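Peptidase M3B, oligoendopeptidase F (Enterococcus faecium, PDB 2QR4) probably hydrolyses short peptides as a zinc-dependent oligoendopeptidase of the M3 family, working inside a largely helical fold. Local coordinates at residues R45-T50 with S79-V84; Y56-N61 with A72-A77; G199-Y204 with W490-H495; A443-F448 with P494-N499. All coordinates share one frame; numbering follows the deposited sequence.

Interaction 1 (R45-T50 with S79-V84)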
# COMPACT_ATOMS: atom_id res chain seq x y z
N ARG A 45 -27.87 7.28 -10.85
CA ARG A 45 -27.99 8.58 -10.25
C ARG A 45 -27.14 8.64 -8.99
O ARG A 45 -26.43 9.63 -8.76
CB ARG A 45 -29.46 8.84 -9.94
CG ARG A 45 -29.74 10.10 -9.17
CD ARG A 45 -30.89 9.86 -8.20
NE ARG A 45 -32.07 9.28 -8.83
CZ ARG A 45 -32.96 8.51 -8.19
NH1 ARG A 45 -32.77 8.21 -6.91
NH2 ARG A 45 -34.02 8.03 -8.85
N VAL A 46 -27.21 7.60 -8.17
CA VAL A 46 -26.47 7.58 -6.91
C VAL A 46 -25.00 7.43 -7.20
O VAL A 46 -24.16 8.14 -6.63
CB VAL A 46 -26.96 6.44 -5.98
CG1 VAL A 46 -26.03 6.27 -4.85
CG2 VAL A 46 -28.30 6.79 -5.42
N TYR A 47 -24.68 6.53 -8.13
CA TYR A 47 -23.31 6.17 -8.41
C TYR A 47 -22.56 7.37 -8.99
O TYR A 47 -21.48 7.72 -8.52
CB TYR A 47 -23.25 4.96 -9.34
CG TYR A 47 -21.88 4.41 -9.58
CD1 TYR A 47 -21.31 3.47 -8.72
CD2 TYR A 47 -21.14 4.82 -10.68
CE1 TYR A 47 -20.04 2.96 -8.96
CE2 TYR A 47 -19.88 4.33 -10.92
CZ TYR A 47 -19.33 3.40 -10.06
OH TYR A 47 -18.07 2.92 -10.33
N ARG A 48 -23.16 8.02 -9.98
CA ARG A 48 -22.52 9.16 -10.60
C ARG A 48 -22.37 10.38 -9.69
O ARG A 48 -21.38 11.09 -9.79
CB ARG A 48 -23.19 9.51 -11.92
CG ARG A 48 -22.94 8.42 -12.98
CD ARG A 48 -23.39 8.83 -14.38
NE ARG A 48 -23.40 7.70 -15.31
CZ ARG A 48 -23.88 7.77 -16.55
NH1 ARG A 48 -24.39 8.91 -17.00
NH2 ARG A 48 -23.85 6.70 -17.35
N GLN A 49 -23.33 10.61 -8.81
CA GLN A 49 -23.18 11.72 -7.86
C GLN A 49 -22.03 11.49 -6.89
O GLN A 49 -21.42 12.44 -6.40
CB GLN A 49 -24.47 11.92 -7.07
CG GLN A 49 -25.48 12.78 -7.81
CD GLN A 49 -26.91 12.48 -7.40
OE1 GLN A 49 -27.19 12.08 -6.25
NE2 GLN A 49 -27.84 12.67 -8.34
N THR A 50 -21.73 10.22 -6.62
CA THR A 50 -20.66 9.86 -5.72
C THR A 50 -19.31 9.92 -6.43
O THR A 50 -18.30 10.28 -5.83
CB THR A 50 -20.89 8.46 -5.14
OG1 THR A 50 -22.16 8.45 -4.47
CG2 THR A 50 -19.81 8.11 -4.16
N SER A 79 -14.31 6.51 1.47
CA SER A 79 -15.22 5.64 2.22
C SER A 79 -16.62 5.67 1.62
O SER A 79 -17.23 4.63 1.46
CB SER A 79 -15.30 6.04 3.70
OG SER A 79 -14.04 6.01 4.29
N LEU A 80 -17.11 6.87 1.30
CA LEU A 80 -18.44 7.04 0.71
C LEU A 80 -18.52 6.28 -0.60
O LEU A 80 -19.49 5.58 -0.85
CB LEU A 80 -18.70 8.52 0.41
CG LEU A 80 -20.09 9.18 0.53
CD1 LEU A 80 -20.26 10.13 -0.62
CD2 LEU A 80 -21.24 8.21 0.60
N PHE A 81 -17.49 6.42 -1.42
CA PHE A 81 -17.46 5.77 -2.74
C PHE A 81 -17.54 4.26 -2.62
O PHE A 81 -18.37 3.62 -3.27
CB PHE A 81 -16.20 6.17 -3.51
CG PHE A 81 -16.28 5.88 -4.97
CD1 PHE A 81 -17.39 6.28 -5.72
CD2 PHE A 81 -15.26 5.20 -5.61
CE1 PHE A 81 -17.46 6.01 -7.08
CE2 PHE A 81 -15.33 4.94 -6.98
CZ PHE A 81 -16.43 5.34 -7.71
N SER A 82 -16.69 3.67 -1.79
CA SER A 82 -16.75 2.22 -1.55
C SER A 82 -18.08 1.80 -0.95
O SER A 82 -18.62 0.77 -1.31
CB SER A 82 -15.57 1.72 -0.70
OG SER A 82 -15.37 2.53 0.43
N LYS A 83 -18.62 2.62 -0.05
CA LYS A 83 -19.89 2.28 0.55
C LYS A 83 -20.99 2.24 -0.51
O LYS A 83 -21.80 1.30 -0.55
CB LYS A 83 -20.26 3.28 1.65
CG LYS A 83 -21.57 2.92 2.33
CD LYS A 83 -21.85 3.75 3.57
CE LYS A 83 -22.51 5.08 3.23
NZ LYS A 83 -22.82 5.86 4.45
N VAL A 84 -21.01 3.25 -1.38
CA VAL A 84 -21.96 3.33 -2.48
C VAL A 84 -21.75 2.22 -3.51
O VAL A 84 -22.70 1.55 -3.92
CB VAL A 84 -21.89 4.72 -3.19
CG1 VAL A 84 -22.62 4.69 -4.51
CG2 VAL A 84 -22.47 5.79 -2.29

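Interaction 2 (Y56-N61 with A72-A77)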
# COMPACT_ATOMS: atom_id res chain seq x y z
N TYR A 56 -13.49 14.86 -7.41
CA TYR A 56 -13.17 16.20 -6.92
C TYR A 56 -12.22 16.18 -5.72
O TYR A 56 -11.26 16.95 -5.68
CB TYR A 56 -14.44 16.94 -6.52
CG TYR A 56 -14.15 18.29 -5.89
CD1 TYR A 56 -13.51 19.29 -6.63
CD2 TYR A 56 -14.49 18.56 -4.57
CE1 TYR A 56 -13.24 20.53 -6.07
CE2 TYR A 56 -14.23 19.81 -4.00
CZ TYR A 56 -13.60 20.79 -4.75
OH TYR A 56 -13.33 22.02 -4.20
N ALA A 57 -12.51 15.32 -4.75
CA ALA A 57 -11.69 15.26 -3.55
C ALA A 57 -10.30 14.72 -3.88
O ALA A 57 -9.31 15.15 -3.29
CB ALA A 57 -12.36 14.40 -2.52
N HIS A 58 -10.24 13.78 -4.82
CA HIS A 58 -8.99 13.19 -5.24
C HIS A 58 -8.15 14.29 -5.86
O HIS A 58 -6.97 14.44 -5.55
CB HIS A 58 -9.27 12.08 -6.24
CG HIS A 58 -8.07 11.26 -6.60
ND1 HIS A 58 -7.97 9.92 -6.30
CD2 HIS A 58 -6.94 11.58 -7.27
CE1 HIS A 58 -6.82 9.45 -6.75
NE2 HIS A 58 -6.18 10.44 -7.35
N LEU A 59 -8.76 15.09 -6.73
CA LEU A 59 -8.03 16.18 -7.37
C LEU A 59 -7.42 17.12 -6.35
O LEU A 59 -6.23 17.41 -6.38
CB LEU A 59 -8.93 16.96 -8.35
CG LEU A 59 -8.70 16.60 -9.82
CD1 LEU A 59 -8.84 15.09 -10.06
CD2 LEU A 59 -9.62 17.39 -10.75
N LYS A 60 -8.25 17.60 -5.43
CA LYS A 60 -7.79 18.48 -4.38
C LYS A 60 -6.65 17.86 -3.56
O LYS A 60 -5.68 18.53 -3.22
CB LYS A 60 -8.96 18.91 -3.50
CG LYS A 60 -9.67 20.14 -4.01
CD LYS A 60 -10.17 20.99 -2.85
CE LYS A 60 -10.52 22.41 -3.30
NZ LYS A 60 -9.33 23.19 -3.77
N ASN A 61 -6.76 16.57 -3.26
CA ASN A 61 -5.69 15.86 -2.57
C ASN A 61 -4.39 15.94 -3.36
O ASN A 61 -3.35 16.32 -2.82
CB ASN A 61 -6.08 14.40 -2.36
CG ASN A 61 -5.11 13.66 -1.45
OD1 ASN A 61 -4.66 12.56 -1.76
ND2 ASN A 61 -4.80 14.26 -0.32
N ALA A 72 -8.18 14.57 4.73
CA ALA A 72 -9.42 14.19 5.42
C ALA A 72 -10.60 14.11 4.47
O ALA A 72 -11.40 13.17 4.53
CB ALA A 72 -9.72 15.18 6.53
N LEU A 73 -10.71 15.10 3.59
CA LEU A 73 -11.80 15.18 2.62
C LEU A 73 -11.74 13.97 1.69
O LEU A 73 -12.74 13.30 1.45
CB LEU A 73 -11.70 16.47 1.83
CG LEU A 73 -12.96 17.26 1.51
CD1 LEU A 73 -13.67 16.67 0.30
CD2 LEU A 73 -13.88 17.31 2.71
N TYR A 74 -10.53 13.68 1.20
CA TYR A 74 -10.32 12.58 0.27
C TYR A 74 -10.62 11.22 0.92
O TYR A 74 -11.23 10.35 0.31
CB TYR A 74 -8.89 12.64 -0.29
CG TYR A 74 -8.54 11.49 -1.21
CD1 TYR A 74 -9.37 11.14 -2.27
CD2 TYR A 74 -7.36 10.77 -1.03
CE1 TYR A 74 -9.05 10.08 -3.11
CE2 TYR A 74 -7.03 9.71 -1.87
CZ TYR A 74 -7.88 9.37 -2.90
OH TYR A 74 -7.54 8.33 -3.74
N ALA A 75 -10.20 11.05 2.16
CA ALA A 75 -10.53 9.85 2.92
C ALA A 75 -12.04 9.70 3.10
O ALA A 75 -12.59 8.64 2.84
CB ALA A 75 -9.82 9.88 4.27
N ARG A 76 -12.72 10.76 3.53
CA ARG A 76 -14.18 10.65 3.70
C ARG A 76 -14.84 10.32 2.37
O ARG A 76 -15.78 9.52 2.32
CB ARG A 76 -14.78 11.93 4.32
CG ARG A 76 -14.35 12.15 5.76
CD ARG A 76 -15.09 13.28 6.45
NE ARG A 76 -15.19 13.04 7.90
CZ ARG A 76 -14.43 13.63 8.83
NH1 ARG A 76 -14.61 13.32 10.12
NH2 ARG A 76 -13.49 14.52 8.50
N ALA A 77 -14.33 10.88 1.27
CA ALA A 77 -14.93 10.62 -0.05
C ALA A 77 -14.64 9.22 -0.55
O ALA A 77 -15.47 8.63 -1.24
CB ALA A 77 -14.49 11.68 -1.07

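Interaction 3 (G199-Y204 with W490-H495)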
# COMPACT_ATOMS: atom_id res chain seq x y z
N GLY A 199 21.17 15.14 -7.91
CA GLY A 199 20.51 15.41 -6.64
C GLY A 199 19.17 14.70 -6.55
O GLY A 199 18.88 14.02 -5.56
N LEU A 200 18.36 14.83 -7.60
CA LEU A 200 17.00 14.31 -7.57
C LEU A 200 17.06 12.80 -7.51
O LEU A 200 16.37 12.17 -6.71
CB LEU A 200 16.20 14.75 -8.80
CG LEU A 200 14.76 14.22 -8.90
CD1 LEU A 200 13.73 15.21 -8.38
CD2 LEU A 200 14.43 13.85 -10.33
N TYR A 201 17.91 12.22 -8.35
CA TYR A 201 18.02 10.77 -8.42
C TYR A 201 18.67 10.14 -7.20
O TYR A 201 18.42 8.97 -6.92
CB TYR A 201 18.66 10.33 -9.74
CG TYR A 201 17.65 10.34 -10.86
CD1 TYR A 201 16.75 9.30 -11.01
CD2 TYR A 201 17.57 11.41 -11.74
CE1 TYR A 201 15.79 9.32 -12.03
CE2 TYR A 201 16.63 11.43 -12.75
CZ TYR A 201 15.74 10.37 -12.89
OH TYR A 201 14.81 10.39 -13.91
N SER A 202 19.48 10.88 -6.46
CA SER A 202 20.03 10.31 -5.23
C SER A 202 18.89 9.91 -4.29
O SER A 202 18.98 8.93 -3.58
CB SER A 202 21.01 11.27 -4.54
OG SER A 202 20.34 12.45 -4.10
N VAL A 203 17.80 10.66 -4.32
CA VAL A 203 16.67 10.37 -3.46
C VAL A 203 15.81 9.21 -3.96
O VAL A 203 15.40 8.37 -3.17
CB VAL A 203 15.79 11.64 -3.23
CG1 VAL A 203 14.52 11.29 -2.48
CG2 VAL A 203 16.59 12.70 -2.46
N TYR A 204 15.52 9.16 -5.25
CA TYR A 204 14.81 8.00 -5.80
C TYR A 204 15.56 6.71 -5.60
O TYR A 204 14.97 5.67 -5.31
CB TYR A 204 14.38 8.23 -7.26
CG TYR A 204 13.24 9.19 -7.27
CD1 TYR A 204 11.98 8.79 -6.84
CD2 TYR A 204 13.44 10.52 -7.60
CE1 TYR A 204 10.93 9.69 -6.79
CE2 TYR A 204 12.40 11.42 -7.55
CZ TYR A 204 11.15 11.01 -7.15
OH TYR A 204 10.13 11.92 -7.10
N TRP A 490 11.87 4.71 -13.31
CA TRP A 490 10.54 4.05 -13.24
C TRP A 490 9.78 4.46 -11.99
O TRP A 490 8.55 4.45 -11.98
CB TRP A 490 10.65 2.52 -13.29
CG TRP A 490 11.51 2.00 -12.20
CD1 TRP A 490 12.86 1.73 -12.26
CD2 TRP A 490 11.10 1.70 -10.86
NE1 TRP A 490 13.30 1.30 -11.03
CE2 TRP A 490 12.24 1.27 -10.15
CE3 TRP A 490 9.87 1.77 -10.19
CZ2 TRP A 490 12.20 0.90 -8.81
CZ3 TRP A 490 9.82 1.41 -8.84
CH2 TRP A 490 10.98 0.98 -8.17
N SER A 491 10.52 4.83 -10.94
CA SER A 491 9.93 5.03 -9.63
C SER A 491 9.32 6.41 -9.43
O SER A 491 8.65 6.64 -8.43
CB SER A 491 10.96 4.74 -8.53
OG SER A 491 11.96 5.74 -8.46
N ARG A 492 9.54 7.33 -10.36
CA ARG A 492 9.02 8.68 -10.18
C ARG A 492 7.89 9.02 -11.15
O ARG A 492 7.35 10.12 -11.12
CB ARG A 492 10.14 9.71 -10.27
CG ARG A 492 10.85 9.75 -11.60
CD ARG A 492 12.08 10.69 -11.57
NE ARG A 492 11.73 12.06 -11.91
CZ ARG A 492 11.66 12.53 -13.15
NH1 ARG A 492 11.32 13.80 -13.34
NH2 ARG A 492 11.93 11.75 -14.19
N ILE A 493 7.49 8.04 -11.96
CA ILE A 493 6.47 8.23 -12.99
C ILE A 493 5.06 7.89 -12.49
O ILE A 493 4.72 6.73 -12.35
CB ILE A 493 6.80 7.36 -14.21
CG1 ILE A 493 8.13 7.84 -14.82
CG2 ILE A 493 5.67 7.41 -15.23
CD1 ILE A 493 8.62 6.94 -15.91
N PRO A 494 4.24 8.92 -12.22
CA PRO A 494 2.87 8.76 -11.67
C PRO A 494 1.98 7.87 -12.54
O PRO A 494 1.09 7.19 -12.04
CB PRO A 494 2.31 10.21 -11.68
CG PRO A 494 3.51 11.11 -11.78
CD PRO A 494 4.59 10.33 -12.48
N HIS A 495 2.23 7.87 -13.85
CA HIS A 495 1.35 7.18 -14.78
C HIS A 495 1.36 5.69 -14.63
O HIS A 495 0.43 5.02 -15.08
CB HIS A 495 1.66 7.57 -16.22
CG HIS A 495 1.26 8.98 -16.54
ND1 HIS A 495 2.14 10.04 -16.44
CD2 HIS A 495 0.07 9.50 -16.92
CE1 HIS A 495 1.51 11.15 -16.77
NE2 HIS A 495 0.26 10.86 -17.07
O HOH W 1 10.19 13.24 -10.18

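Interaction 4 (A443-F448 with P494-N499)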
# COMPACT_ATOMS: atom_id res chain seq x y z
N ALA A 443 5.02 2.67 -21.98
CA ALA A 443 3.96 1.69 -22.22
C ALA A 443 4.53 0.28 -22.27
O ALA A 443 3.89 -0.67 -21.81
CB ALA A 443 3.17 2.00 -23.49
N GLU A 444 5.73 0.17 -22.83
CA GLU A 444 6.42 -1.10 -22.93
C GLU A 444 6.84 -1.60 -21.55
O GLU A 444 6.68 -2.78 -21.24
CB GLU A 444 7.64 -1.00 -23.87
CG GLU A 444 8.28 -2.37 -24.20
CD GLU A 444 9.37 -2.30 -25.30
OE1 GLU A 444 9.52 -1.25 -25.97
OE2 GLU A 444 10.07 -3.30 -25.50
N PHE A 445 7.34 -0.69 -20.71
CA PHE A 445 7.73 -1.06 -19.35
C PHE A 445 6.50 -1.43 -18.53
O PHE A 445 6.51 -2.40 -17.78
CB PHE A 445 8.52 0.04 -18.67
CG PHE A 445 9.29 -0.43 -17.47
CD1 PHE A 445 10.34 -1.33 -17.61
CD2 PHE A 445 8.97 0.02 -16.19
CE1 PHE A 445 11.05 -1.77 -16.50
CE2 PHE A 445 9.67 -0.41 -15.08
CZ PHE A 445 10.71 -1.31 -15.23
N GLU A 446 5.43 -0.66 -18.67
CA GLU A 446 4.22 -0.98 -17.93
C GLU A 446 3.76 -2.39 -18.21
O GLU A 446 3.46 -3.16 -17.30
CB GLU A 446 3.09 0.01 -18.21
CG GLU A 446 1.80 -0.30 -17.47
CD GLU A 446 0.79 0.85 -17.51
OE1 GLU A 446 0.88 1.71 -18.42
OE2 GLU A 446 -0.10 0.89 -16.63
N HIS A 447 3.74 -2.76 -19.49
CA HIS A 447 3.28 -4.09 -19.85
C HIS A 447 4.25 -5.14 -19.34
O HIS A 447 3.84 -6.19 -18.83
CB HIS A 447 3.08 -4.23 -21.36
CG HIS A 447 2.30 -5.45 -21.74
ND1 HIS A 447 2.70 -6.29 -22.76
CD2 HIS A 447 1.16 -5.97 -21.24
CE1 HIS A 447 1.83 -7.28 -22.87
NE2 HIS A 447 0.88 -7.11 -21.96
N PHE A 448 5.55 -4.86 -19.47
CA PHE A 448 6.61 -5.76 -18.98
C PHE A 448 6.43 -6.07 -17.48
O PHE A 448 6.54 -7.22 -17.07
CB PHE A 448 7.98 -5.15 -19.27
CG PHE A 448 9.13 -5.82 -18.55
CD1 PHE A 448 9.77 -6.91 -19.12
CD2 PHE A 448 9.59 -5.33 -17.33
CE1 PHE A 448 10.85 -7.51 -18.48
CE2 PHE A 448 10.66 -5.94 -16.67
CZ PHE A 448 11.30 -7.03 -17.25
N PRO A 494 4.24 8.92 -12.22
CA PRO A 494 2.87 8.76 -11.67
C PRO A 494 1.98 7.87 -12.54
O PRO A 494 1.09 7.19 -12.04
CB PRO A 494 2.31 10.21 -11.68
CG PRO A 494 3.51 11.11 -11.78
CD PRO A 494 4.59 10.33 -12.48
N HIS A 495 2.23 7.87 -13.85
CA HIS A 495 1.35 7.18 -14.78
C HIS A 495 1.36 5.69 -14.63
O HIS A 495 0.43 5.02 -15.08
CB HIS A 495 1.66 7.57 -16.22
CG HIS A 495 1.26 8.98 -16.54
ND1 HIS A 495 2.14 10.04 -16.44
CD2 HIS A 495 0.07 9.50 -16.92
CE1 HIS A 495 1.51 11.15 -16.77
NE2 HIS A 495 0.26 10.86 -17.07
N PHE A 496 2.39 5.16 -13.99
CA PHE A 496 2.46 3.72 -13.77
C PHE A 496 1.46 3.27 -12.73
O PHE A 496 1.22 2.07 -12.61
CB PHE A 496 3.86 3.29 -13.35
CG PHE A 496 4.85 3.30 -14.46
CD1 PHE A 496 4.45 3.03 -15.76
CD2 PHE A 496 6.19 3.55 -14.20
CE1 PHE A 496 5.38 3.02 -16.80
CE2 PHE A 496 7.12 3.56 -15.23
CZ PHE A 496 6.71 3.28 -16.53
N TYR A 497 0.90 4.22 -11.98
CA TYR A 497 -0.18 3.96 -10.99
C TYR A 497 -1.58 4.21 -11.57
O TYR A 497 -2.58 4.28 -10.85
CB TYR A 497 0.01 4.82 -9.72
CG TYR A 497 1.26 4.48 -8.94
CD1 TYR A 497 1.23 3.51 -7.93
CD2 TYR A 497 2.48 5.10 -9.24
CE1 TYR A 497 2.38 3.19 -7.22
CE2 TYR A 497 3.64 4.78 -8.52
CZ TYR A 497 3.58 3.83 -7.51
OH TYR A 497 4.72 3.49 -6.83
N TYR A 498 -1.66 4.36 -12.89
CA TYR A 498 -2.95 4.36 -13.56
C TYR A 498 -3.16 2.91 -13.98
O TYR A 498 -2.83 2.00 -13.23
CB TYR A 498 -2.93 5.31 -14.75
CG TYR A 498 -2.90 6.77 -14.35
CD1 TYR A 498 -2.42 7.16 -13.10
CD2 TYR A 498 -3.34 7.76 -15.21
CE1 TYR A 498 -2.39 8.49 -12.71
CE2 TYR A 498 -3.31 9.10 -14.84
CZ TYR A 498 -2.84 9.45 -13.58
OH TYR A 498 -2.81 10.77 -13.21
N ASN A 499 -3.68 2.69 -15.18
CA ASN A 499 -3.99 1.34 -15.61
C ASN A 499 -3.89 1.22 -17.13
O ASN A 499 -4.89 1.24 -17.84
CB ASN A 499 -5.40 0.95 -15.11
CG ASN A 499 -5.68 -0.54 -15.22
OD1 ASN A 499 -4.77 -1.34 -15.47
ND2 ASN A 499 -6.94 -0.92 -15.03
O HOH W 2 -0.16 0.27 -14.04
O HOH W 3 -0.34 4.14 -17.83

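Interaction 1 (R45-T50 with S79-V84)
Thr50 comes level with Phe81, and Tyr47 with Val84, where segments 45-50 and 79-84 run antiparallel, their axes 9.9 Å apart and their directions at 162°. Thr50 lies at the centre. Its CB points at the other helix, and with CG2 anti to the backbone N and OG1 beside it (chi1 -58°), the two branches find different partners. CG2 sits in the plane of the Phe81 ring, at its edge, 3.4 Å from CD1. OG1 comes tip to tip with Val84, 3.5 Å from its CG2, yet its hydrogen bond goes back into its own helix, to Val46 O at 3.0 Å, which gives the buried hydroxyl a partner although Val84 methyls face it; Thr50 N reaches the same oxygen from the opposite face of the carbonyl plane. The two segments belong to the long antiparallel helices 33-63 and 68-87, a helical hairpin in the N-terminal part of this mainly alpha-helical protein. Beside this pair, Tyr47 brings its ring obliquely to Phe81, with centroids 5.7 Å apart and planes inclined at 44°; Phe81 also stacks on Tyr54. Val46 CG1 meets Val84 CG1 at 3.8 Å. Helix 4-18 covers one flank, Tyr12 touching Leu80 and Glu18 touching Val46, while Leu19 packs on both valines.

Interaction 2 (Y56-N61 with A72-A77)
Tyr74 packs between the two helices, its CA only 4.9 Å from that of Ala57, its side chain running between Asn61 and His58 to Asp151. Segments 56-61 and 72-77 are antiparallel, with axes 8.4 Å apart at 151°. CB of Tyr74 lies 3.9 Å from Asn61 CB, and CG rests near the same methylene. Because CG is anti to the backbone N, the ring extends across segment 56-61, and its CD2 and CD1/CE1 atoms meet different residues. CD2 lies 3.3 Å from Asn61 OD1; the amide plane is only 21° from that of the ring, although the two side chains cross at about a right angle. CD1 approaches the backbone of His58 at CA, and CE1 comes 3.4 Å from His58 ND1. The imidazole runs alongside the phenol in the same direction, its plane turned 81° to it. At the tip, Tyr74 OH is 3.0 Å from His58 ND1 and has a hydrogen bond with Asp151 OD1. Beyond the ring the interface is small and apolar: Ala57 CB touches Ala77 CB at 3.7 Å and Leu73 CD1. This tight part of the helical hairpin is bordered by helix 4-18, whose Asp5 and Phe8 touch Leu73, and by helix 143-160, which supplies Asp151; on the outer side of helix 68-87, Pro458 of the second subunit packs on Ala72, Ala75 and Arg76.

Interaction 3 (G199-Y204 with W490-H495)
Arg492 lies across Tyr201 and Tyr204, joining helix 190-206 to the loop between helices 461-476 and 503-520, both within the M3 peptidase region of the fold. The loop leaves a short 3-10 turn at Trp490 and Ser491, and the arginine follows directly. The main aromatic interaction is a CH-pi contact: Arg492 CB stands over one face of the Tyr204 ring, 3.7 Å from its centroid and 20° off the normal. With CG held between the backbone N and the carbonyl carbon (chi1 62°) and a bend at chi3, the rest of the chain turns past the rim of that ring toward Tyr201. Van der Waals contacts follow the same path: CD lies 3.6 Å from Tyr201 OH, Leu200 CD2 meets NE at 3.6 Å, and Ser491 OG approaches Tyr204 CD1 at 3.5 Å while hydrogen-bonding to Phe488 O. Tyr181, on helix 178-185, touches Leu200, Tyr201 and Arg492, so a further helix borders the group. Among the polar ends, Tyr201 OH is 3.2 Å from Arg492 NH2, and NH2 also forms a long, weak ion pair with Glu489. Tyr204 OH has its stronger partner in Asn157. Between the two side chains sits one water, which accepts a hydrogen bond from Arg492 NE at 2.6 Å and reaches Tyr204 OH only weakly, at 3.4 Å.

Interaction 4 (A443-F448 with P494-N499)
Phe445 presents the edge of its ring to Phe496: CZ of Phe496 lies near the plane of Phe445, 4.0 Å from its CD2. The centroids are 6.0 Å apart and the planes inclined at 49°, so the rings meet obliquely. Phe496 also receives Glu446 CB, which approaches its ring obliquely, 4.0 Å from CE1. Within the loop itself, His495 CA stands over one face of the Tyr498 ring toward its rim, and Pro494 O lies in plane at the edge of Tyr497, whose ring stacks with Phe153. Polar contact between the segments is carried by water. Glu446, extended beyond a CG anti to the backbone N (chi1 179°), sends its carboxylate past Phe496 to the loop backbone. One water donates to OE1 at 2.8 Å and to His495 O at 3.0 Å; a second lies 2.7 Å from OE2 and 2.7 Å from Phe496 O. OE2 also accepts the backbone N-H of Tyr500, so this buried carboxylate is gripped by main chain as well as solvent. Leu215 of helix 208-228 covers Phe496, and helix 461-476 packs on Phe445. The contact joins helix 418-454 to the tyrosine-rich loop between helices 461-476 and 503-520, a water-bridged helix-to-loop meeting within the mainly helical M3 peptidase fold; in relatives this loop probably borders the active-site cleft.

From the N terminus, helix 33-63 turns back into helix 68-87, and this hairpin holds interactions 1 and 2. Interaction 2 closes the short inner loop of ten residues; interaction 1 closes the wider loop that contains it, 13 Å away between centres. Both are complete before the chain reaches interaction 3, which joins helix 190-206 to residues 490-495 over 285 intervening residues. Interaction 4 brings helix 418-454 to residues 494-499, closing a 45-residue loop that starts within the span of interaction 3; the two contacts end on one continuous loop and share Pro494 and His495. They touch through Trp490, which packs on Phe445 and Phe496. Interactions 2 and 4 stay about 7 Å apart at their nearest atoms.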